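Local coordinates for putative heme binding protein (Tannerella forsythia, PDB 6EU8), which probably binds heme, as a member of the HmuY-like family, though with heme-binding properties different from those of Porphyromonas gingivalis HmuY, at residues H74-R79 and T142-N147; T91-V96 and Y169-F174; V108-K113 and A134-V139. All blocks are in the same frame, centred on the assembly; numbering follows the deposited sequence. Where two conformers were deposited one is given.

Interaction 1. Residues H74-R79 and T142-N147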
loop_
_atom_site.group_PDB
_atom_site.type_symbol
_atom_site.label_atom_id
_atom_site.label_comp_id
_atom_site.label_asym_id
_atom_site.label_seq_id
_atom_site.Cartn_x
_atom_site.Cartn_y
_atom_site.Cartn_z
ATOM N N HIS A 74 -3.702 1.145 -1.678
ATOM C CA HIS A 74 -4.813 1.059 -2.633
ATOM C C HIS A 74 -5.287 -0.383 -2.586
ATOM O O HIS A 74 -4.556 -1.255 -2.976
ATOM C CB HIS A 74 -4.354 1.402 -4.052
ATOM C CG HIS A 74 -5.264 0.882 -5.149
ATOM N ND1 HIS A 74 -5.139 -0.379 -5.694
ATOM C CD2 HIS A 74 -6.288 1.476 -5.813
ATOM C CE1 HIS A 74 -6.056 -0.550 -6.623
ATOM N NE2 HIS A 74 -6.760 0.561 -6.717
ATOM N N ARG A 75 -6.532 -0.639 -2.128
ATOM C CA ARG A 75 -6.954 -2.019 -1.888
ATOM C C ARG A 75 -5.870 -2.761 -1.078
ATOM O O ARG A 75 -5.584 -2.281 0.015
ATOM C CB ARG A 75 -7.313 -2.705 -3.205
ATOM C CG ARG A 75 -8.478 -2.075 -3.976
ATOM C CD ARG A 75 -9.890 -2.332 -3.391
ATOM N NE ARG A 75 -10.130 -3.751 -3.138
ATOM C CZ ARG A 75 -11.262 -4.261 -2.616
ATOM N NH1 ARG A 75 -12.254 -3.474 -2.265
ATOM N NH2 ARG A 75 -11.358 -5.566 -2.408
ATOM N N PHE A 76 -5.296 -3.873 -1.554
ATOM C CA PHE A 76 -4.214 -4.557 -0.803
ATOM C C PHE A 76 -2.827 -4.248 -1.369
ATOM O O PHE A 76 -1.816 -4.840 -0.931
ATOM C CB PHE A 76 -4.465 -6.071 -0.696
ATOM C CG PHE A 76 -5.719 -6.467 0.073
ATOM C CD1 PHE A 76 -6.284 -5.663 1.070
ATOM C CD2 PHE A 76 -6.337 -7.680 -0.232
ATOM C CE1 PHE A 76 -7.413 -6.066 1.766
ATOM C CE2 PHE A 76 -7.492 -8.076 0.472
ATOM C CZ PHE A 76 -8.007 -7.284 1.444
ATOM N N ASP A 77 -2.782 -3.339 -2.344
ATOM C CA ASP A 77 -1.494 -2.843 -2.903
ATOM C C ASP A 77 -0.874 -1.811 -1.951
ATOM O O ASP A 77 -1.549 -0.887 -1.486
ATOM C CB ASP A 77 -1.732 -2.154 -4.236
ATOM C CG ASP A 77 -2.453 -3.019 -5.232
ATOM O OD1 ASP A 77 -1.904 -4.071 -5.610
ATOM O OD2 ASP A 77 -3.562 -2.643 -5.683
ATOM N N ILE A 78 0.425 -1.968 -1.686
ATOM C CA ILE A 78 1.172 -1.085 -0.760
ATOM C C ILE A 78 2.374 -0.543 -1.513
ATOM O O ILE A 78 3.128 -1.335 -2.142
ATOM C CB ILE A 78 1.729 -1.819 0.483
ATOM C CG1 ILE A 78 0.716 -2.788 1.068
ATOM C CG2 ILE A 78 2.197 -0.807 1.531
ATOM C CD1 ILE A 78 -0.472 -2.137 1.648
ATOM N N ARG A 79 2.539 0.785 -1.511
ATOM C CA ARG A 79 3.764 1.405 -2.044
ATOM C C ARG A 79 4.415 2.278 -0.976
ATOM O O ARG A 79 3.847 2.538 0.078
ATOM C CB ARG A 79 3.496 2.230 -3.301
ATOM C CG ARG A 79 2.694 3.495 -3.053
ATOM C CD ARG A 79 2.707 4.447 -4.224
ATOM N NE ARG A 79 4.021 5.078 -4.377
ATOM C CZ ARG A 79 4.241 6.223 -5.015
ATOM N NH1 ARG A 79 3.252 6.904 -5.588
ATOM N NH2 ARG A 79 5.507 6.697 -5.049
ATOM N N THR A 142 3.581 -8.988 -0.413
ATOM C CA THR A 142 3.495 -10.288 0.258
ATOM C C THR A 142 2.838 -10.298 1.641
ATOM O O THR A 142 2.723 -11.377 2.254
ATOM C CB THR A 142 4.863 -10.987 0.332
ATOM O OG1 THR A 142 5.712 -10.375 1.317
ATOM C CG2 THR A 142 5.534 -11.016 -1.037
ATOM N N TRP A 143 2.397 -9.151 2.168
ATOM C CA TRP A 143 1.626 -9.115 3.425
ATOM C C TRP A 143 0.358 -9.987 3.338
ATOM O O TRP A 143 -0.108 -10.470 4.351
ATOM C CB TRP A 143 1.288 -7.683 3.863
ATOM C CG TRP A 143 0.109 -6.986 3.181
ATOM C CD1 TRP A 143 0.079 -6.368 1.968
ATOM C CD2 TRP A 143 -1.190 -6.804 3.755
ATOM N NE1 TRP A 143 -1.177 -5.849 1.726
ATOM C CE2 TRP A 143 -1.960 -6.065 2.832
ATOM C CE3 TRP A 143 -1.765 -7.185 4.972
ATOM C CZ2 TRP A 143 -3.295 -5.716 3.077
ATOM C CZ3 TRP A 143 -3.091 -6.817 5.231
ATOM C CH2 TRP A 143 -3.838 -6.082 4.287
ATOM N N ILE A 144 -0.166 -10.164 2.119
ATOM C CA ILE A 144 -1.259 -11.128 1.846
ATOM C C ILE A 144 -0.627 -12.409 1.289
ATOM O O ILE A 144 0.033 -12.387 0.257
ATOM C CB ILE A 144 -2.241 -10.536 0.804
ATOM C CG1 ILE A 144 -2.925 -9.265 1.315
ATOM C CG2 ILE A 144 -3.245 -11.593 0.302
ATOM C CD1 ILE A 144 -3.772 -9.436 2.554
ATOM N N VAL A 145 -0.835 -13.537 1.982
ATOM C CA VAL A 145 -0.432 -14.830 1.464
ATOM C C VAL A 145 -1.434 -15.289 0.367
ATOM O O VAL A 145 -1.010 -15.746 -0.697
ATOM C CB VAL A 145 -0.377 -15.896 2.573
ATOM C CG1 VAL A 145 0.004 -17.284 2.003
ATOM C CG2 VAL A 145 0.603 -15.479 3.681
ATOM N N GLU A 146 -2.726 -15.217 0.687
ATOM C CA GLU A 146 -3.814 -15.603 -0.246
ATOM C C GLU A 146 -4.980 -14.653 -0.082
ATOM O O GLU A 146 -5.344 -14.305 1.045
ATOM C CB GLU A 146 -4.407 -16.971 0.131
ATOM C CG GLU A 146 -3.637 -18.227 -0.142
ATOM C CD GLU A 146 -4.576 -19.424 0.042
ATOM O OE1 GLU A 146 -5.502 -19.569 -0.786
ATOM O OE2 GLU A 146 -4.441 -20.157 1.045
ATOM N N ASN A 147 -5.652 -14.333 -1.197
ATOM C CA ASN A 147 -6.911 -13.572 -1.174
ATOM C C ASN A 147 -7.982 -14.225 -2.091
ATOM O O ASN A 147 -8.271 -13.698 -3.168
ATOM C CB ASN A 147 -6.668 -12.133 -1.598
ATOM C CG ASN A 147 -7.899 -11.270 -1.481
ATOM O OD1 ASN A 147 -8.776 -11.531 -0.663
ATOM N ND2 ASN A 147 -7.967 -10.247 -2.282
HETATM O O HOH W 1 -10.082 -8.260 -2.877
#

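Interaction 2. Residues T91-V96 and Y169-F174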
loop_
_atom_site.group_PDB
_atom_site.type_symbol
_atom_site.label_atom_id
_atom_site.label_comp_id
_atom_site.label_asym_id
_atom_site.label_seq_id
_atom_site.Cartn_x
_atom_site.Cartn_y
_atom_site.Cartn_z
ATOM N N THR A 91 8.552 -12.489 13.984
ATOM C CA THR A 91 7.130 -12.259 14.230
ATOM C C THR A 91 6.879 -11.216 15.329
ATOM O O THR A 91 5.750 -10.812 15.538
ATOM C CB THR A 91 6.395 -13.596 14.547
ATOM O OG1 THR A 91 5.040 -13.528 14.092
ATOM C CG2 THR A 91 6.400 -13.941 16.047
ATOM N N GLU A 92 7.935 -10.777 16.020
ATOM C CA GLU A 92 7.811 -9.820 17.136
ATOM C C GLU A 92 8.794 -8.661 16.957
ATOM O O GLU A 92 9.945 -8.870 16.594
ATOM C CB GLU A 92 8.093 -10.524 18.476
ATOM C CG GLU A 92 7.041 -11.548 18.874
ATOM C CD GLU A 92 7.453 -12.422 20.055
ATOM O OE1 GLU A 92 8.636 -12.373 20.483
ATOM O OE2 GLU A 92 6.584 -13.182 20.549
ATOM N N PHE A 93 8.338 -7.446 17.245
ATOM C CA PHE A 93 9.182 -6.249 17.057
ATOM C C PHE A 93 10.455 -6.296 17.902
ATOM O O PHE A 93 11.517 -5.903 17.423
ATOM C CB PHE A 93 8.452 -4.971 17.432
ATOM C CG PHE A 93 7.286 -4.602 16.533
ATOM C CD1 PHE A 93 7.375 -4.675 15.141
ATOM C CD2 PHE A 93 6.119 -4.105 17.098
ATOM C CE1 PHE A 93 6.289 -4.289 14.346
ATOM C CE2 PHE A 93 5.044 -3.718 16.313
ATOM C CZ PHE A 93 5.135 -3.814 14.928
ATOM N N SER A 94 10.351 -6.799 19.131
ATOM C CA SER A 94 11.537 -6.867 20.026
ATOM C C SER A 94 12.683 -7.757 19.499
ATOM O O SER A 94 13.828 -7.626 19.946
ATOM C CB SER A 94 11.127 -7.286 21.450
ATOM O OG SER A 94 10.489 -8.545 21.486
ATOM N N LYS A 95 12.388 -8.647 18.546
ATOM C CA LYS A 95 13.395 -9.505 17.908
ATOM C C LYS A 95 14.084 -8.899 16.682
ATOM O O LYS A 95 15.010 -9.494 16.144
ATOM C CB LYS A 95 12.750 -10.826 17.487
ATOM C CG LYS A 95 12.054 -11.593 18.601
ATOM C CD LYS A 95 13.038 -12.395 19.425
ATOM C CE LYS A 95 12.324 -13.230 20.480
ATOM N NZ LYS A 95 13.009 -14.535 20.660
ATOM N N VAL A 96 13.607 -7.744 16.210
ATOM C CA VAL A 96 14.228 -7.025 15.100
ATOM C C VAL A 96 15.055 -5.931 15.768
ATOM O O VAL A 96 14.495 -4.975 16.293
ATOM C CB VAL A 96 13.151 -6.430 14.163
ATOM C CG1 VAL A 96 13.781 -5.658 13.017
ATOM C CG2 VAL A 96 12.241 -7.551 13.636
ATOM N N TYR A 169 13.085 4.936 9.397
ATOM C CA TYR A 169 12.644 3.556 9.094
ATOM C C TYR A 169 11.554 3.103 10.048
ATOM O O TYR A 169 11.377 3.660 11.120
ATOM C CB TYR A 169 13.821 2.581 9.092
ATOM C CG TYR A 169 14.537 2.449 10.417
ATOM C CD1 TYR A 169 15.616 3.291 10.739
ATOM C CD2 TYR A 169 14.191 1.447 11.328
ATOM C CE1 TYR A 169 16.292 3.147 11.946
ATOM C CE2 TYR A 169 14.855 1.317 12.547
ATOM C CZ TYR A 169 15.904 2.162 12.843
ATOM O OH TYR A 169 16.580 2.032 14.047
ATOM N N ALA A 170 10.758 2.124 9.599
ATOM C CA ALA A 170 9.729 1.513 10.454
ATOM C C ALA A 170 9.749 0.000 10.370
ATOM O O ALA A 170 10.069 -0.592 9.325
ATOM C CB ALA A 170 8.360 2.015 10.081
ATOM N N LYS A 171 9.419 -0.599 11.518
ATOM C CA LYS A 171 8.984 -1.996 11.617
ATOM C C LYS A 171 7.478 -1.999 11.540
ATOM O O LYS A 171 6.803 -1.263 12.273
ATOM C CB LYS A 171 9.416 -2.584 12.964
ATOM C CG LYS A 171 10.910 -2.475 13.259
ATOM C CD LYS A 171 11.170 -2.947 14.682
ATOM C CE LYS A 171 12.393 -2.307 15.307
ATOM N NZ LYS A 171 12.472 -2.774 16.730
ATOM N N ILE A 172 6.918 -2.845 10.659
ATOM C CA ILE A 172 5.469 -2.895 10.430
ATOM C C ILE A 172 4.952 -4.348 10.496
ATOM O O ILE A 172 5.548 -5.228 9.880
ATOM C CB ILE A 172 5.110 -2.290 9.039
ATOM C CG1 ILE A 172 5.639 -0.838 8.881
ATOM C CG2 ILE A 172 3.608 -2.348 8.826
ATOM C CD1 ILE A 172 5.412 -0.201 7.509
ATOM N N LYS A 173 3.900 -4.567 11.282
ATOM C CA LYS A 173 3.200 -5.861 11.324
ATOM C C LYS A 173 1.739 -5.609 11.002
ATOM O O LYS A 173 1.024 -4.917 11.734
ATOM C CB LYS A 173 3.333 -6.519 12.710
ATOM C CG LYS A 173 2.706 -7.919 12.758
ATOM C CD LYS A 173 3.514 -8.907 13.584
ATOM C CE LYS A 173 2.693 -10.155 13.926
ATOM N NZ LYS A 173 3.505 -11.410 13.891
ATOM N N PHE A 174 1.262 -6.187 9.885
ATOM C CA PHE A 174 -0.138 -6.058 9.483
ATOM C C PHE A 174 -0.974 -7.013 10.316
ATOM O O PHE A 174 -0.530 -8.122 10.597
ATOM C CB PHE A 174 -0.341 -6.322 7.983
ATOM C CG PHE A 174 0.308 -5.284 7.095
ATOM C CD1 PHE A 174 1.634 -5.420 6.713
ATOM C CD2 PHE A 174 -0.407 -4.163 6.656
ATOM C CE1 PHE A 174 2.262 -4.463 5.922
ATOM C CE2 PHE A 174 0.222 -3.206 5.870
ATOM C CZ PHE A 174 1.548 -3.371 5.491
#

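Interaction 3. Residues V108-K113 and A134-V139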
loop_
_atom_site.group_PDB
_atom_site.type_symbol
_atom_site.label_atom_id
_atom_site.label_comp_id
_atom_site.label_asym_id
_atom_site.label_seq_id
_atom_site.Cartn_x
_atom_site.Cartn_y
_atom_site.Cartn_z
ATOM N N VAL A 108 8.264 -0.870 -7.811
ATOM C CA VAL A 108 8.311 -1.117 -9.265
ATOM C C VAL A 108 7.113 -0.457 -9.941
ATOM O O VAL A 108 6.085 -0.247 -9.304
ATOM C CB VAL A 108 8.371 -2.614 -9.619
ATOM C CG1 VAL A 108 9.621 -3.250 -8.991
ATOM C CG2 VAL A 108 7.119 -3.376 -9.214
ATOM N N GLU A 109 7.275 -0.112 -11.207
ATOM C CA GLU A 109 6.215 0.472 -12.040
ATOM C C GLU A 109 5.495 -0.636 -12.777
ATOM O O GLU A 109 6.152 -1.477 -13.431
ATOM C CB GLU A 109 6.799 1.445 -13.084
ATOM C CG GLU A 109 7.296 2.759 -12.490
ATOM C CD GLU A 109 7.615 3.834 -13.527
ATOM O OE1 GLU A 109 7.644 3.551 -14.749
ATOM O OE2 GLU A 109 7.834 4.987 -13.101
ATOM N N ILE A 110 4.154 -0.637 -12.715
ATOM C CA ILE A 110 3.335 -1.611 -13.437
ATOM C C ILE A 110 2.388 -0.873 -14.397
ATOM O O ILE A 110 1.685 0.061 -13.993
ATOM C CB ILE A 110 2.585 -2.570 -12.502
ATOM C CG1 ILE A 110 1.695 -1.833 -11.501
ATOM C CG2 ILE A 110 3.579 -3.447 -11.749
ATOM C CD1 ILE A 110 0.764 -2.782 -10.745
ATOM N N LYS A 111 2.389 -1.305 -15.659
ATOM C CA LYS A 111 1.648 -0.681 -16.749
ATOM C C LYS A 111 0.333 -1.427 -17.068
ATOM O O LYS A 111 0.345 -2.632 -17.328
ATOM C CB LYS A 111 2.531 -0.694 -17.996
ATOM C CG LYS A 111 1.966 0.042 -19.183
ATOM C CD LYS A 111 2.909 -0.075 -20.384
ATOM C CE LYS A 111 2.291 0.469 -21.655
ATOM N NZ LYS A 111 3.273 0.375 -22.778
ATOM N N ASP A 112 -0.790 -0.716 -17.026
ATOM C CA ASP A 112 -2.106 -1.249 -17.410
ATOM C C ASP A 112 -2.434 -2.530 -16.673
ATOM O O ASP A 112 -2.909 -3.528 -17.261
ATOM C CB ASP A 112 -2.183 -1.461 -18.933
ATOM C CG ASP A 112 -2.243 -0.160 -19.706
ATOM O OD1 ASP A 112 -2.748 0.844 -19.204
ATOM O OD2 ASP A 112 -1.836 -0.158 -20.893
ATOM N N LYS A 113 -2.187 -2.517 -15.370
ATOM C CA LYS A 113 -2.359 -3.731 -14.546
ATOM C C LYS A 113 -3.163 -3.492 -13.270
ATOM O O LYS A 113 -3.980 -4.336 -12.896
ATOM C CB LYS A 113 -1.004 -4.368 -14.238
ATOM C CG LYS A 113 -0.481 -5.224 -15.401
ATOM C CD LYS A 113 1.001 -5.559 -15.296
ATOM C CE LYS A 113 1.456 -6.398 -16.490
ATOM N NZ LYS A 113 2.932 -6.331 -16.701
ATOM N N ALA A 134 1.279 2.622 -12.455
ATOM C CA ALA A 134 1.216 2.674 -11.002
ATOM C C ALA A 134 2.502 2.114 -10.383
ATOM O O ALA A 134 3.216 1.329 -11.008
ATOM C CB ALA A 134 -0.027 1.936 -10.461
ATOM N N LYS A 135 2.783 2.551 -9.170
ATOM C CA LYS A 135 3.940 2.090 -8.391
ATOM C C LYS A 135 3.453 1.245 -7.216
ATOM O O LYS A 135 2.549 1.665 -6.490
ATOM C CB LYS A 135 4.770 3.283 -7.858
ATOM C CG LYS A 135 5.422 4.106 -8.951
ATOM C CD LYS A 135 6.157 5.335 -8.411
ATOM C CE LYS A 135 6.824 6.116 -9.535
ATOM N NZ LYS A 135 6.587 7.582 -9.411
ATOM N N VAL A 136 4.066 0.065 -7.035
ATOM C CA VAL A 136 3.751 -0.872 -5.966
ATOM C C VAL A 136 5.063 -1.478 -5.450
ATOM O O VAL A 136 5.989 -1.700 -6.236
ATOM C CB VAL A 136 2.778 -2.005 -6.422
ATOM C CG1 VAL A 136 1.458 -1.397 -6.905
ATOM C CG2 VAL A 136 3.379 -2.884 -7.521
ATOM N N ASN A 137 5.134 -1.802 -4.176
ATOM C CA ASN A 137 6.336 -2.441 -3.630
ATOM C C ASN A 137 6.183 -3.960 -3.666
ATOM O O ASN A 137 5.204 -4.489 -3.100
ATOM C CB ASN A 137 6.605 -1.978 -2.207
ATOM C CG ASN A 137 7.981 -2.418 -1.740
ATOM O OD1 ASN A 137 8.163 -3.516 -1.250
ATOM N ND2 ASN A 137 8.964 -1.571 -1.991
ATOM N N PRO A 138 7.118 -4.682 -4.332
ATOM C CA PRO A 138 6.956 -6.132 -4.513
ATOM C C PRO A 138 7.207 -6.963 -3.241
ATOM O O PRO A 138 6.775 -8.115 -3.185
ATOM C CB PRO A 138 7.995 -6.455 -5.593
ATOM C CG PRO A 138 9.041 -5.432 -5.404
ATOM C CD PRO A 138 8.333 -4.187 -4.999
ATOM N N VAL A 139 7.921 -6.405 -2.249
ATOM C CA VAL A 139 8.089 -7.039 -0.945
ATOM C C VAL A 139 6.818 -6.826 -0.085
ATOM O O VAL A 139 6.233 -7.791 0.420
ATOM C CB VAL A 139 9.385 -6.555 -0.210
ATOM C CG1 VAL A 139 9.406 -6.996 1.259
ATOM C CG2 VAL A 139 10.625 -7.062 -0.963
#

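Interaction 1. Residues H74-R79 and T142-N147
The ring of F76 takes the edge of the W143 indole toward its face in an offset edge-to-face (T-shaped) pair, the planes at 86° and the six-membered rings 5.5 Å apart between centroids. The closest atoms of the two rings are F76 CD1 and W143 CZ2, at 3.6 Å. I144 CD1 sits over one face of the F76 ring, towards its rim, and the same methyl lies over one face of the indole, so a single branch serves both aromatics. At the edge of F76, near its plane, comes the amide of N147, with ND2 3.5 Å from CE2. The indole edge also carries the one direct hydrogen bond: W143 NE1 donates to F76 O at 2.9 Å, nearly straight at 167° and close to the indole plane. With W143 CG between its backbone N and carbonyl carbon (chi1 80°), the indole reaches that oxygen. I78 CG1 reaches the pyrrole side of W143, 3.7 Å from CD1.

F76 holds the third position of a type II' turn from H74 to D77, the hairpin linking strands 71-74 and 77-80. H74 ND1 ties the two ends of that turn by donating to D77 OD2 on its anti lone pair, at 2.8 Å. W143 is the last residue of a 3-10 segment just ahead of strand 144-146, and its ring also meets F174. N147 OD1 is taken by K184 NZ, while ND2 gives a hydrogen bond to a water that also accepts from R75 NH2, 3.0 Å from that water's oxygen.

Interaction 2. Residues T91-V96 and Y169-F174
Two lysines of one strand reach across to backbone carbonyls of the loop 91-96. K171 NZ donates to V96 O at 3.0 Å, in the carbonyl plane with a C=O...N angle of 159°, and more weakly to F93 O at 3.3 Å. F93 O has a second donor in V96 N, the bond that closes the 3-10 turn. E192 OE1 adds only a long, weak ion pair to K171 NZ. Beyond CG the K171 chain is extended (chi2 174°, chi4 176°), which carries the ammonium past the F93 ring to the carbonyls of F93 and V96, at the start of the 3-10 turn and just after it.

K173 NZ donates to T91 O at 2.8 Å, on a lone pair in the carbonyl plane. T91 OG1 lies nearby but at a poor angle for a bond with this amine; K157 O accepts from K173 NZ and, in the conformer given, is also the partner of T91 OG1.

The arrangement joins a long loop, running from strand 84-87 to strand 105-111, to strand 169-178 of the large antiparallel sheet. K171 and K173, two apart, point to the same side of that strand, as alternation demands, while I172 between them points away.

The CB atoms of the two lysines meet atoms along one border of the F93 ring. CD1 of F93 packs on CB of K171 at 3.6 Å, CZ of F93 meets CB of K173 at 3.9 Å, and the backbone N of K173 approaches the ring edge near its plane. V96 CB rests against K171 CD at 4.0 Å.

Interaction 3. Residues V108-K113 and A134-V139
This is main-chain pairing of neighbouring antiparallel strands, 105-111 and 127-136, within the large curled sheet. Four backbone hydrogen bonds hold it: V108 and V136 form one hydrogen-bonded pair, with V108 N to V136 O at 2.9 Å, and I110 and A134 form the next, with I110 N to A134 O at 2.8 Å. Between them lies the non-hydrogen-bonded pair E109 and K135, whose CA atoms come to 4.6 Å. Here CA-H...O contacts fill in, K135 CA lying 3.3 Å from V108 O.

V108, I110, A134 and V136 share one face, which in this stretch is apolar. CG1 of I110 stands between the backbone N and the carbonyl carbon (chi1 57°), which brings it beside A134 O, 3.5 Å away, and its CD1 reaches V136 CG1 at 4.1 Å. V108 CG2 meets V136 CG2 at the same distance, and V108 CG1 touches the ring of P138. On the other, charged face E109 and K135 run side by side in the same direction; their charged ends do not touch, E109 OE2 and K135 NZ being 4.7 Å apart. The alternation of hydrogen-bonded and non-hydrogen-bonded pairs identifies an antiparallel beta ladder in this mostly beta fold.

Interactions 1 and 2 have centres about 18 Å apart and meet where W143 CE3 packs on F174 CB, at 3.4 Å. Interactions 1 and 3, centres about 12 Å apart, are joined by a probable backbone hydrogen bond of 2.9 Å between N137 N and I78 O, which links the residue just after strand 127-136 to edge strand 77-80 of the four-stranded sheet. Interactions 2 and 3, centres about 24 Å apart, do not touch. In sequence, both segments of interaction 3 fall between those of interactions 1 and 2, whose own segments alternate. Interaction 1 joins the hairpin of the four-stranded sheet to the segment entering the 144-146/154-155 pair, interaction 2 holds a loop on the large sheet, and interaction 3 lies within that sheet.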